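Histidine acid phosphatase (PDB 6RXD) acts as a histidine acid phytase of the MINPP type, removing phosphate from inositol polyphosphates and probably also from 2,3-bisphosphoglycerate. Local coordinates at residues Asp221-Gly226 with Pro359-Gln364; Gly226-Ile231 with Asp350-Tyr355; Met344-Leu349 with Tyr427-Asn432; Pro413-Gln418 with Asn432-Glu437. One frame throughout, in Å; residues are numbered along the deposited sequence. Where two conformers were deposited one is given.

Contact 1 (Asp221-Gly226 with Pro359-Gln364)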
loop_
_atom_site.group_PDB
_atom_site.type_symbol
_atom_site.label_atom_id
_atom_site.label_comp_id
_atom_site.label_asym_id
_atom_site.label_seq_id
_atom_site.Cartn_x
_atom_site.Cartn_y
_atom_site.Cartn_z
ATOM N N ASP A 221 -10.021 13.798 16.634
ATOM C CA ASP A 221 -10.772 14.678 15.740
ATOM C C ASP A 221 -12.259 14.321 15.700
ATOM O O ASP A 221 -12.626 13.177 15.425
ATOM C CB ASP A 221 -10.181 14.659 14.330
ATOM C CG ASP A 221 -10.878 15.635 13.403
ATOM O OD1 ASP A 221 -10.512 16.835 13.397
ATOM O OD2 ASP A 221 -11.809 15.202 12.699
ATOM N N ALA A 222 -13.106 15.314 15.963
ATOM C CA ALA A 222 -14.548 15.097 16.071
ATOM C C ALA A 222 -15.203 14.790 14.726
ATOM O O ALA A 222 -16.170 14.030 14.665
ATOM C CB ALA A 222 -15.222 16.303 16.729
ATOM N N THR A 223 -14.690 15.387 13.652
ATOM C CA THR A 223 -15.281 15.170 12.335
ATOM C C THR A 223 -15.024 13.751 11.865
ATOM O O THR A 223 -15.944 13.059 11.428
ATOM C CB THR A 223 -14.762 16.177 11.303
ATOM O OG1 THR A 223 -15.067 17.499 11.757
ATOM C CG2 THR A 223 -15.432 15.948 9.953
ATOM N N ILE A 224 -13.769 13.317 11.959
ATOM C CA ILE A 224 -13.419 11.942 11.599
ATOM C C ILE A 224 -14.223 10.935 12.421
ATOM O O ILE A 224 -14.750 9.966 11.877
ATOM C CB ILE A 224 -11.897 11.685 11.742
ATOM C CG1 ILE A 224 -11.142 12.485 10.680
ATOM C CG2 ILE A 224 -11.576 10.195 11.624
ATOM C CD1 ILE A 224 -9.631 12.612 10.901
ATOM N N ALA A 225 -14.325 11.172 13.726
ATOM C CA ALA A 225 -15.060 10.276 14.609
ATOM C C ALA A 225 -16.535 10.208 14.219
ATOM O O ALA A 225 -17.117 9.123 14.166
ATOM C CB ALA A 225 -14.910 10.713 16.064
ATOM N N GLY A 226 -17.132 11.363 13.937
ATOM C CA GLY A 226 -18.544 11.411 13.587
ATOM C C GLY A 226 -18.827 10.789 12.230
ATOM O O GLY A 226 -19.819 10.084 12.069
ATOM N N PRO A 359 -6.965 12.129 1.843
ATOM C CA PRO A 359 -7.347 13.548 1.792
ATOM C C PRO A 359 -8.272 13.929 2.953
ATOM O O PRO A 359 -8.234 15.073 3.435
ATOM C CB PRO A 359 -8.099 13.658 0.464
ATOM C CG PRO A 359 -7.526 12.565 -0.380
ATOM C CD PRO A 359 -7.284 11.423 0.587
ATOM N N SER A 360 -9.096 12.972 3.384
ATOM C CA SER A 360 -10.014 13.174 4.508
ATOM C C SER A 360 -10.916 14.384 4.261
ATOM O O SER A 360 -11.249 14.690 3.116
ATOM C CB SER A 360 -9.233 13.302 5.819
ATOM O OG SER A 360 -10.093 13.138 6.951
ATOM N N TYR A 361 -11.320 15.065 5.329
ATOM C CA TYR A 361 -12.355 16.094 5.221
ATOM C C TYR A 361 -11.824 17.496 4.911
ATOM O O TYR A 361 -10.691 17.834 5.257
ATOM C CB TYR A 361 -13.243 16.103 6.484
ATOM C CG TYR A 361 -12.579 16.642 7.748
ATOM C CD1 TYR A 361 -12.627 17.994 8.057
ATOM C CD2 TYR A 361 -11.929 15.794 8.633
ATOM C CE1 TYR A 361 -12.049 18.491 9.216
ATOM C CE2 TYR A 361 -11.333 16.280 9.788
ATOM C CZ TYR A 361 -11.399 17.629 10.074
ATOM O OH TYR A 361 -10.820 18.117 11.226
ATOM N N ALA A 362 -12.656 18.306 4.261
ATOM C CA ALA A 362 -12.272 19.665 3.879
ATOM C C ALA A 362 -12.091 20.547 5.109
ATOM O O ALA A 362 -12.852 20.443 6.066
ATOM C CB ALA A 362 -13.311 20.267 2.949
ATOM N N GLY A 363 -11.088 21.417 5.070
ATOM C CA GLY A 363 -10.826 22.310 6.186
ATOM C C GLY A 363 -9.613 21.909 7.005
ATOM O O GLY A 363 -9.281 22.576 7.988
ATOM N N GLN A 364 -8.958 20.815 6.622
ATOM C CA GLN A 364 -7.739 20.375 7.293
ATOM C C GLN A 364 -6.745 19.791 6.288
ATOM O O GLN A 364 -7.139 19.345 5.201
ATOM C CB GLN A 364 -8.060 19.340 8.388
ATOM C CG GLN A 364 -8.684 18.026 7.876
ATOM C CD GLN A 364 -7.660 17.043 7.312
ATOM O OE1 GLN A 364 -6.548 16.903 7.836
ATOM N NE2 GLN A 364 -8.029 16.365 6.225
#

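Contact 2 (Gly226-Ile231 with Asp350-Tyr355)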
loop_
_atom_site.group_PDB
_atom_site.type_symbol
_atom_site.label_atom_id
_atom_site.label_comp_id
_atom_site.label_asym_id
_atom_site.label_seq_id
_atom_site.Cartn_x
_atom_site.Cartn_y
_atom_site.Cartn_z
ATOM N N GLY A 226 -17.132 11.363 13.937
ATOM C CA GLY A 226 -18.544 11.411 13.587
ATOM C C GLY A 226 -18.827 10.789 12.230
ATOM O O GLY A 226 -19.819 10.084 12.069
ATOM N N ALA A 227 -17.966 11.066 11.253
ATOM C CA ALA A 227 -18.146 10.524 9.912
ATOM C C ALA A 227 -18.034 9.008 9.946
ATOM O O ALA A 227 -18.781 8.297 9.260
ATOM C CB ALA A 227 -17.122 11.118 8.943
ATOM N N GLU A 228 -17.078 8.513 10.726
ATOM C CA GLU A 228 -16.876 7.075 10.832
ATOM C C GLU A 228 -18.043 6.387 11.532
ATOM O O GLU A 228 -18.394 5.263 11.174
ATOM C CB GLU A 228 -15.529 6.751 11.499
ATOM C CG GLU A 228 -14.361 7.018 10.567
ATOM C CD GLU A 228 -13.008 6.637 11.133
ATOM O OE1 GLU A 228 -12.927 6.304 12.336
ATOM O OE2 GLU A 228 -12.015 6.675 10.361
ATOM N N LYS A 229 -18.640 7.048 12.523
ATOM C CA LYS A 229 -19.859 6.521 13.138
ATOM C C LYS A 229 -20.990 6.425 12.118
ATOM O O LYS A 229 -21.677 5.404 12.029
ATOM C CB LYS A 229 -20.299 7.370 14.336
ATOM C CG LYS A 229 -21.686 6.966 14.853
ATOM C CD LYS A 229 -22.131 7.757 16.067
ATOM C CE LYS A 229 -23.478 7.237 16.566
ATOM N NZ LYS A 229 -23.484 5.745 16.682
ATOM N N THR A 230 -21.173 7.490 11.339
ATOM C CA THR A 230 -22.196 7.506 10.301
ATOM C C THR A 230 -21.990 6.334 9.341
ATOM O O THR A 230 -22.933 5.625 8.981
ATOM C CB THR A 230 -22.173 8.838 9.528
ATOM O OG1 THR A 230 -22.593 9.895 10.404
ATOM C CG2 THR A 230 -23.105 8.784 8.322
ATOM N N ILE A 231 -20.743 6.120 8.946
ATOM C CA ILE A 231 -20.439 5.051 8.008
ATOM C C ILE A 231 -20.611 3.686 8.668
ATOM O O ILE A 231 -21.144 2.755 8.060
ATOM C CB ILE A 231 -19.042 5.267 7.392
ATOM C CG1 ILE A 231 -19.142 6.421 6.384
ATOM C CG2 ILE A 231 -18.525 3.998 6.717
ATOM C CD1 ILE A 231 -17.840 6.875 5.795
ATOM N N ASP A 350 -12.429 1.428 2.585
ATOM C CA ASP A 350 -11.806 2.591 1.973
ATOM C C ASP A 350 -12.113 3.833 2.785
ATOM O O ASP A 350 -11.268 4.696 2.921
ATOM C CB ASP A 350 -12.316 2.803 0.549
ATOM C CG ASP A 350 -11.587 1.956 -0.482
ATOM O OD1 ASP A 350 -10.566 1.316 -0.144
ATOM O OD2 ASP A 350 -12.033 1.960 -1.653
ATOM N N ALA A 351 -13.334 3.933 3.307
ATOM C CA ALA A 351 -13.705 5.120 4.077
ATOM C C ALA A 351 -12.803 5.361 5.287
ATOM O O ALA A 351 -12.442 6.502 5.602
ATOM C CB ALA A 351 -15.157 5.031 4.516
ATOM N N GLU A 352 -12.445 4.295 5.982
ATOM C CA GLU A 352 -11.591 4.431 7.154
ATOM C C GLU A 352 -10.212 4.940 6.752
ATOM O O GLU A 352 -9.656 5.830 7.394
ATOM C CB GLU A 352 -11.455 3.090 7.873
ATOM C CG GLU A 352 -10.945 3.205 9.286
ATOM C CD GLU A 352 -11.880 2.552 10.279
ATOM O OE1 GLU A 352 -12.721 3.266 10.871
ATOM O OE2 GLU A 352 -11.781 1.322 10.461
ATOM N N ASP A 353 -9.665 4.369 5.687
ATOM C CA ASP A 353 -8.353 4.810 5.207
ATOM C C ASP A 353 -8.420 6.244 4.694
ATOM O O ASP A 353 -7.537 7.055 4.966
ATOM C CB ASP A 353 -7.850 3.889 4.098
ATOM C CG ASP A 353 -7.409 2.534 4.614
ATOM O OD1 ASP A 353 -6.992 2.430 5.790
ATOM O OD2 ASP A 353 -7.479 1.572 3.826
ATOM N N PHE A 354 -9.473 6.546 3.938
ATOM C CA PHE A 354 -9.648 7.875 3.375
ATOM C C PHE A 354 -9.640 8.949 4.457
ATOM O O PHE A 354 -8.960 9.970 4.321
ATOM C CB PHE A 354 -10.956 7.953 2.564
ATOM C CG PHE A 354 -11.267 9.330 2.073
ATOM C CD1 PHE A 354 -10.756 9.779 0.861
ATOM C CD2 PHE A 354 -12.047 10.190 2.843
ATOM C CE1 PHE A 354 -11.014 11.064 0.415
ATOM C CE2 PHE A 354 -12.316 11.486 2.402
ATOM C CZ PHE A 354 -11.797 11.922 1.190
ATOM N N TYR A 355 -10.411 8.726 5.519
ATOM C CA TYR A 355 -10.547 9.723 6.580
ATOM C C TYR A 355 -9.332 9.853 7.492
ATOM O O TYR A 355 -9.055 10.944 7.998
ATOM C CB TYR A 355 -11.798 9.445 7.433
ATOM C CG TYR A 355 -13.066 10.047 6.861
ATOM C CD1 TYR A 355 -13.222 11.427 6.782
ATOM C CD2 TYR A 355 -14.099 9.239 6.409
ATOM C CE1 TYR A 355 -14.382 11.982 6.260
ATOM C CE2 TYR A 355 -15.256 9.781 5.892
ATOM C CZ TYR A 355 -15.387 11.151 5.811
ATOM O OH TYR A 355 -16.539 11.694 5.307
#

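Contact 3 (Met344-Leu349 with Tyr427-Asn432)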
loop_
_atom_site.group_PDB
_atom_site.type_symbol
_atom_site.label_atom_id
_atom_site.label_comp_id
_atom_site.label_asym_id
_atom_site.label_seq_id
_atom_site.Cartn_x
_atom_site.Cartn_y
_atom_site.Cartn_z
ATOM N N MET A 344 -19.845 -2.662 -1.389
ATOM C CA MET A 344 -20.226 -2.028 -0.125
ATOM C C MET A 344 -19.138 -2.212 0.935
ATOM O O MET A 344 -18.819 -1.281 1.674
ATOM C CB MET A 344 -21.549 -2.590 0.412
ATOM C CG MET A 344 -22.761 -2.276 -0.446
ATOM S SD MET A 344 -23.026 -0.507 -0.622
ATOM C CE MET A 344 -23.153 -0.012 1.095
ATOM N N PHE A 345 -18.594 -3.425 1.039
ATOM C CA PHE A 345 -17.554 -3.705 2.031
ATOM C C PHE A 345 -16.267 -2.959 1.705
ATOM O O PHE A 345 -15.573 -2.472 2.603
ATOM C CB PHE A 345 -17.289 -5.212 2.111
ATOM C CG PHE A 345 -18.528 -6.025 2.385
ATOM C CD1 PHE A 345 -19.498 -5.553 3.253
ATOM C CD2 PHE A 345 -18.739 -7.239 1.741
ATOM C CE1 PHE A 345 -20.650 -6.292 3.503
ATOM C CE2 PHE A 345 -19.899 -7.979 1.978
ATOM C CZ PHE A 345 -20.852 -7.499 2.865
ATOM N N ALA A 346 -15.952 -2.873 0.415
ATOM C CA ALA A 346 -14.811 -2.085 -0.034
ATOM C C ALA A 346 -14.968 -0.624 0.348
ATOM O O ALA A 346 -13.999 0.026 0.726
ATOM C CB ALA A 346 -14.623 -2.215 -1.550
ATOM N N TRP A 347 -16.179 -0.094 0.227
ATOM C CA TRP A 347 -16.392 1.295 0.628
ATOM C C TRP A 347 -16.172 1.451 2.115
ATOM O O TRP A 347 -15.540 2.407 2.548
ATOM C CB TRP A 347 -17.794 1.767 0.262
ATOM C CG TRP A 347 -18.166 3.044 0.933
ATOM C CD1 TRP A 347 -17.656 4.296 0.677
ATOM C CD2 TRP A 347 -19.152 3.215 1.955
ATOM N NE1 TRP A 347 -18.259 5.224 1.500
ATOM C CE2 TRP A 347 -19.181 4.585 2.291
ATOM C CE3 TRP A 347 -19.998 2.337 2.638
ATOM C CZ2 TRP A 347 -20.042 5.102 3.266
ATOM C CZ3 TRP A 347 -20.850 2.852 3.616
ATOM C CH2 TRP A 347 -20.865 4.219 3.916
ATOM N N ALA A 348 -16.706 0.521 2.902
ATOM C CA ALA A 348 -16.519 0.576 4.349
ATOM C C ALA A 348 -15.021 0.599 4.710
ATOM O O ALA A 348 -14.601 1.378 5.569
ATOM C CB ALA A 348 -17.226 -0.599 5.020
ATOM N N LEU A 349 -14.215 -0.231 4.054
ATOM C CA LEU A 349 -12.773 -0.228 4.328
ATOM C C LEU A 349 -12.087 1.038 3.808
ATOM O O LEU A 349 -11.251 1.643 4.504
ATOM C CB LEU A 349 -12.087 -1.461 3.743
ATOM C CG LEU A 349 -12.451 -2.788 4.408
ATOM C CD1 LEU A 349 -11.495 -3.890 3.941
ATOM C CD2 LEU A 349 -12.406 -2.638 5.917
ATOM N N TYR A 427 -17.885 10.877 2.885
ATOM C CA TYR A 427 -17.234 10.228 1.752
ATOM C C TYR A 427 -18.027 9.022 1.262
ATOM O O TYR A 427 -18.337 8.114 2.040
ATOM C CB TYR A 427 -15.842 9.768 2.199
ATOM C CG TYR A 427 -15.213 8.714 1.310
ATOM C CD1 TYR A 427 -14.536 9.070 0.151
ATOM C CD2 TYR A 427 -15.265 7.374 1.656
ATOM C CE1 TYR A 427 -13.951 8.102 -0.672
ATOM C CE2 TYR A 427 -14.698 6.401 0.847
ATOM C CZ TYR A 427 -14.039 6.769 -0.315
ATOM O OH TYR A 427 -13.467 5.780 -1.101
ATOM N N THR A 428 -18.360 9.014 -0.029
ATOM C CA THR A 428 -19.014 7.871 -0.639
ATOM C C THR A 428 -18.415 7.650 -2.006
ATOM O O THR A 428 -17.736 8.520 -2.543
ATOM C CB THR A 428 -20.534 8.078 -0.825
ATOM O OG1 THR A 428 -20.764 9.089 -1.814
ATOM C CG2 THR A 428 -21.220 8.472 0.478
ATOM N N TYR A 429 -18.676 6.480 -2.573
ATOM C CA TYR A 429 -18.222 6.192 -3.916
ATOM C C TYR A 429 -18.896 7.090 -4.954
ATOM O O TYR A 429 -18.335 7.329 -6.030
ATOM C CB TYR A 429 -18.452 4.715 -4.232
ATOM C CG TYR A 429 -17.384 3.785 -3.687
ATOM C CD1 TYR A 429 -17.466 2.415 -3.904
ATOM C CD2 TYR A 429 -16.295 4.267 -2.960
ATOM C CE1 TYR A 429 -16.500 1.549 -3.424
ATOM C CE2 TYR A 429 -15.306 3.398 -2.471
ATOM C CZ TYR A 429 -15.425 2.037 -2.723
ATOM O OH TYR A 429 -14.468 1.159 -2.276
ATOM N N GLY A 430 -20.084 7.598 -4.633
ATOM C CA GLY A 430 -20.779 8.507 -5.527
ATOM C C GLY A 430 -20.262 9.937 -5.508
ATOM O O GLY A 430 -20.446 10.666 -6.491
ATOM N N ASN A 431 -19.618 10.353 -4.414
ATOM C CA ASN A 431 -19.159 11.745 -4.310
ATOM C C ASN A 431 -17.645 11.950 -4.229
ATOM O O ASN A 431 -17.175 13.044 -3.930
ATOM C CB ASN A 431 -19.864 12.498 -3.172
ATOM C CG ASN A 431 -19.390 12.076 -1.780
ATOM O OD1 ASN A 431 -18.354 11.432 -1.630
ATOM N ND2 ASN A 431 -20.151 12.453 -0.759
ATOM N N ASN A 432 -16.879 10.902 -4.493
ATOM C CA ASN A 432 -15.434 11.001 -4.354
ATOM C C ASN A 432 -14.718 9.983 -5.230
ATOM O O ASN A 432 -15.123 8.825 -5.318
ATOM C CB ASN A 432 -15.044 10.804 -2.886
ATOM C CG ASN A 432 -13.697 11.414 -2.550
ATOM O OD1 ASN A 432 -12.674 11.002 -3.079
ATOM N ND2 ASN A 432 -13.691 12.397 -1.642
#

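Contact 4 (Pro413-Gln418 with Asn432-Glu437)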
loop_
_atom_site.group_PDB
_atom_site.type_symbol
_atom_site.label_atom_id
_atom_site.label_comp_id
_atom_site.label_asym_id
_atom_site.label_seq_id
_atom_site.Cartn_x
_atom_site.Cartn_y
_atom_site.Cartn_z
ATOM N N PRO A 413 -3.657 11.482 -9.202
ATOM C CA PRO A 413 -5.025 11.147 -9.617
ATOM C C PRO A 413 -5.676 10.183 -8.632
ATOM O O PRO A 413 -5.024 9.226 -8.171
ATOM C CB PRO A 413 -4.824 10.464 -10.973
ATOM C CG PRO A 413 -3.470 10.967 -11.457
ATOM C CD PRO A 413 -2.654 11.153 -10.230
ATOM N N GLY A 414 -6.938 10.447 -8.296
ATOM C CA GLY A 414 -7.619 9.671 -7.271
ATOM C C GLY A 414 -7.583 10.298 -5.884
ATOM O O GLY A 414 -8.431 9.983 -5.052
ATOM N N SER A 415 -6.608 11.170 -5.625
ATOM C CA SER A 415 -6.423 11.738 -4.287
ATOM C C SER A 415 -6.588 13.243 -4.291
ATOM O O SER A 415 -5.943 13.936 -3.503
ATOM C CB SER A 415 -5.024 11.405 -3.734
ATOM O OG SER A 415 -4.877 10.005 -3.547
ATOM N N THR A 416 -7.454 13.747 -5.166
ATOM C CA THR A 416 -7.608 15.196 -5.324
ATOM C C THR A 416 -8.871 15.760 -4.667
ATOM O O THR A 416 -9.102 16.968 -4.705
ATOM C CB THR A 416 -7.595 15.609 -6.823
ATOM O OG1 THR A 416 -8.827 15.227 -7.442
ATOM C CG2 THR A 416 -6.414 14.967 -7.570
ATOM N N GLN A 417 -9.675 14.902 -4.047
ATOM C CA GLN A 417 -10.978 15.332 -3.541
ATOM C C GLN A 417 -11.144 15.066 -2.047
ATOM O O GLN A 417 -11.137 13.914 -1.595
ATOM C CB GLN A 417 -12.108 14.632 -4.301
ATOM C CG GLN A 417 -13.499 15.132 -3.943
ATOM C CD GLN A 417 -13.671 16.606 -4.230
ATOM O OE1 GLN A 417 -13.457 17.056 -5.353
ATOM N NE2 GLN A 417 -14.060 17.374 -3.213
ATOM N N GLN A 418 -11.305 16.129 -1.273
ATOM C CA GLN A 418 -11.641 15.952 0.131
ATOM C C GLN A 418 -13.137 15.798 0.318
ATOM O O GLN A 418 -13.917 16.243 -0.513
ATOM C CB GLN A 418 -11.134 17.133 0.949
ATOM C CG GLN A 418 -9.607 17.159 1.021
ATOM C CD GLN A 418 -9.102 18.280 1.894
ATOM O OE1 GLN A 418 -9.372 19.460 1.639
ATOM N NE2 GLN A 418 -8.392 17.924 2.953
ATOM N N ASN A 432 -16.879 10.902 -4.493
ATOM C CA ASN A 432 -15.434 11.001 -4.354
ATOM C C ASN A 432 -14.718 9.983 -5.230
ATOM O O ASN A 432 -15.123 8.825 -5.318
ATOM C CB ASN A 432 -15.044 10.804 -2.886
ATOM C CG ASN A 432 -13.697 11.414 -2.550
ATOM O OD1 ASN A 432 -12.674 11.002 -3.079
ATOM N ND2 ASN A 432 -13.691 12.397 -1.642
ATOM N N GLU A 433 -13.629 10.417 -5.849
ATOM C CA GLU A 433 -12.871 9.564 -6.755
ATOM C C GLU A 433 -11.901 8.617 -6.036
ATOM O O GLU A 433 -11.355 7.706 -6.668
ATOM C CB GLU A 433 -12.060 10.435 -7.717
ATOM C CG GLU A 433 -11.059 11.306 -6.961
ATOM C CD GLU A 433 -10.169 12.128 -7.854
ATOM O OE1 GLU A 433 -10.497 12.297 -9.056
ATOM O OE2 GLU A 433 -9.141 12.624 -7.344
ATOM N N TRP A 434 -11.677 8.817 -4.737
ATOM C CA TRP A 434 -10.689 8.011 -4.009
ATOM C C TRP A 434 -11.087 6.540 -3.911
ATOM O O TRP A 434 -12.195 6.203 -3.478
ATOM C CB TRP A 434 -10.502 8.555 -2.597
ATOM C CG TRP A 434 -9.208 8.158 -1.903
ATOM C CD1 TRP A 434 -8.061 8.899 -1.839
ATOM C CD2 TRP A 434 -8.958 6.966 -1.127
ATOM N NE1 TRP A 434 -7.112 8.242 -1.087
ATOM C CE2 TRP A 434 -7.634 7.055 -0.640
ATOM C CE3 TRP A 434 -9.716 5.833 -0.808
ATOM C CZ2 TRP A 434 -7.051 6.055 0.149
ATOM C CZ3 TRP A 434 -9.136 4.837 -0.016
ATOM C CH2 TRP A 434 -7.812 4.953 0.446
ATOM N N ARG A 435 -10.174 5.661 -4.309
ATOM C CA ARG A 435 -10.368 4.216 -4.133
ATOM C C ARG A 435 -9.056 3.604 -3.702
ATOM O O ARG A 435 -8.006 3.914 -4.275
ATOM C CB ARG A 435 -10.779 3.536 -5.453
ATOM C CG ARG A 435 -12.077 4.014 -6.073
ATOM C CD ARG A 435 -13.286 3.540 -5.294
ATOM N NE ARG A 435 -14.480 3.927 -6.030
ATOM C CZ ARG A 435 -15.013 5.145 -5.998
ATOM N NH1 ARG A 435 -16.082 5.419 -6.731
ATOM N NH2 ARG A 435 -14.470 6.086 -5.246
ATOM N N GLY A 436 -9.098 2.720 -2.710
ATOM C CA GLY A 436 -7.884 2.031 -2.300
ATOM C C GLY A 436 -7.227 1.283 -3.441
ATOM O O GLY A 436 -5.990 1.251 -3.555
ATOM N N GLU A 437 -8.052 0.698 -4.301
ATOM C CA GLU A 437 -7.551 -0.180 -5.356
ATOM C C GLU A 437 -6.673 0.570 -6.349
ATOM O O GLU A 437 -5.807 -0.027 -6.984
ATOM C CB GLU A 437 -8.712 -0.867 -6.094
ATOM C CG GLU A 437 -9.543 0.131 -6.919
ATOM C CD GLU A 437 -10.744 -0.458 -7.603
ATOM O OE1 GLU A 437 -11.155 -1.590 -7.260
ATOM O OE2 GLU A 437 -11.286 0.225 -8.503
HETATM O O HOH W 1 -8.092 12.368 -10.330
HETATM O O HOH W 2 -4.554 9.544 -0.845
#

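Contact 1 (Asp221-Gly226 with Pro359-Gln364)
Tyr-361 lays its ring against the first turn of helix 222-232, where Asp-221 is the N-cap; the contact thus joins a capped helix start to a type II beta turn running from Tyr-361 to Gln-364. The ring is sandwiched. Over one face stands Thr-223, whose CB makes a CH-pi contact 3.8 Å from the Tyr-361 ring centroid and 12° off the normal, with CG2 set over Tyr-361 CG and CD2, the root side of the ring. Over the opposite face lies CG of Gln-364. Ile-224 comes in at the edge, its CG1 3.9 Å from Tyr-361 CE2. Because Tyr-361 CG sits between the backbone N and the carbonyl carbon (chi1 71°), the ring is directed at the helix, and Tyr-361 OH gives a 2.5 Å hydrogen bond to Asp-221 OD1 on its syn side, 27° out of the carboxylate plane. The other oxygen, Asp-221 OD2, takes the capping bond from Ile-224 N at 2.8 Å. A leucine in place of Tyr-361 would probably leave Asp-221 OD1 without this donor and strip Thr-223 of the ring face it covers. Phe-217 of helix 206-220 touches both Ile-224 and Tyr-361, and Ser-360 OG bonds to Tyr-355 O. The turn is also braced from within, where Gln-364 NE2 meets Tyr-361 O at 3.2 Å on a lone pair in the carbonyl plane.

Contact 2 (Gly226-Ile231 with Asp350-Tyr355)
Tyr-355 OH accepts a hydrogen bond from Tyr-427 N, and beside this buried oxygen, 3.7 Å away, sits Ala-227 CB from the facing helix. The same methyl lies over one face of the Tyr-355 ring, toward its rim: Ala-227 CB is 3.9 Å from the ring centroid and 25° off the normal, a CH-pi contact. Phe-354 CD2 covers the other face. At the ring edge is Ile-231, with CD1 3.9 Å from Tyr-355 CE2. Its CG1 lies anti to the carbonyl carbon and the chain runs on extended (chi2 173°), which carries CD1 across the interface until it meets Ala-351 CB at 3.5 Å, tight for two carbons. Segments 226-231 and 350-355 run antiparallel, at 174°, their axes 10.5 Å apart at closest; the Tyr-355 ring and Ile-231 span the gap and end on the small Ala-227 and Ala-351. Along one border of this apolar strip, Glu-228 and Glu-352 cross at about a right angle, with no hydrogen bond between their carboxylates. Glu-352 has two conformers, so the exact spacing is doubtful. Together with Glu-356 these residues have been seen to bind a zinc ion in this protein; none is bound to them in this model, and the three acidic ends stay gathered. Helix 339-357 packs against helix 222-232 here and also meets the loop leading to helix 436-439, from which Tyr-427 stacks on Phe-354.

Contact 3 (Met344-Leu349 with Tyr427-Asn432)
The indole of Trp-347 meets two tyrosine rings in different ways. Tyr-429 turns a face to it: Trp-347 CB sits over that face in a CH-pi contact, 3.9 Å from the Tyr-429 ring centroid, and the five-membered ring points its edge the same way, with planes at 76°. Tyr-427 OH lies at the edge of the Tyr-429 ring. Toward Tyr-427 the indole is nearly parallel, at 19°, but displaced until little of one ring covers the other; Trp-347 CD1 touches Tyr-427 CE2 at 3.6 Å. At the indole's own edge, Trp-347 NE1 donates to Tyr-427 O at 2.9 Å, the acceptor in the ring plane but the donor tilted 32° from the carbonyl plane. With its CG anti to the backbone N, Trp-347 throws the indole off the helix to this carbonyl. A leucine in its place would probably leave Tyr-427 O without this donor and open a gap beside the two tyrosine rings. Tyr-429 OH, packed 3.5 Å from Ala-346 CB, bonds to Asp-350 OD2, while Tyr-427 OH bonds to Trp-434 O. This aromatic cluster holds the loop before helix 436-439 on helix 339-357, whose neighbours include helix 235-245, touched by Trp-347, and helix 301-317, touched by Ala-346.

Contact 4 (Pro413-Gln418 with Asn432-Glu437)
Gly-414 and Trp-434 bring their backbones close, CA to CA 4.8 Å, and the two segments then run past each other in opposite senses, so that the CA atoms of Gln-417 and Asn-432 pair at 6.3 Å. Neither is a strand here. The near crossing carries a CA-H...O contact from Trp-434 CA to Gly-414 O at 3.2 Å, and Gly-414 has positive phi, a backbone shape in which a side chain would jam against the preceding carbonyl. Glu-433 supplies the main grip. Its CG stands between the backbone N and the carbonyl carbon (chi1 61°) and the chain then extends to the 413-418 loop, where OE2 accepts from Thr-416 N at 3.0 Å, nearly in line with the C-O bond, and from Thr-416 OG1 at 2.6 Å, 47° out of the carboxylate plane. Its OE1 takes a bond from water 1, which in turn accepts from Gly-414 N. Asn-432 is the head of an Asx turn, its OD1 accepting from Trp-434 N at 2.9 Å, just ahead of helix 436-439, for which Arg-435 is the N-cap residue. The other end of that amide, Asn-432 ND2, reaches Gln-417 O at 3.0 Å, coming in 62° above the carbonyl plane. Arg-435 NH2 donates to both Asn-432 O and Trp-434 O, tying the two carbonyls of this bend to one guanidinium nitrogen. The Trp-434 indole meets Phe-354 edge-to-face, and its NE1 donates to water 2, at 2.9 Å, which is also bonded to Ser-415 OG.

All four contacts lie on the same side of the chain's centre, all within the histidine phosphatase part of the chain. Contacts 1 and 2, about 9 Å apart between centres, share helix 222-232 and Gly-226, and contact 2 is nested in the loop that contact 1 closes. Contacts 2 and 3, also about 9 Å apart, share helix 339-357 and cross along the chain. Contact 3 crosses contact 4 as well, about 10 Å away, with Asn-432 in common. Contact 4 follows contacts 1 and 2 in series, yet Gln-418 NE2 bonds back to Pro-359 O and Gln-364 O. The loop before helix 436-439 thus packs on helix 339-357 and on the loop after it, close to the zinc site of Glu-228, Glu-352 and Glu-356.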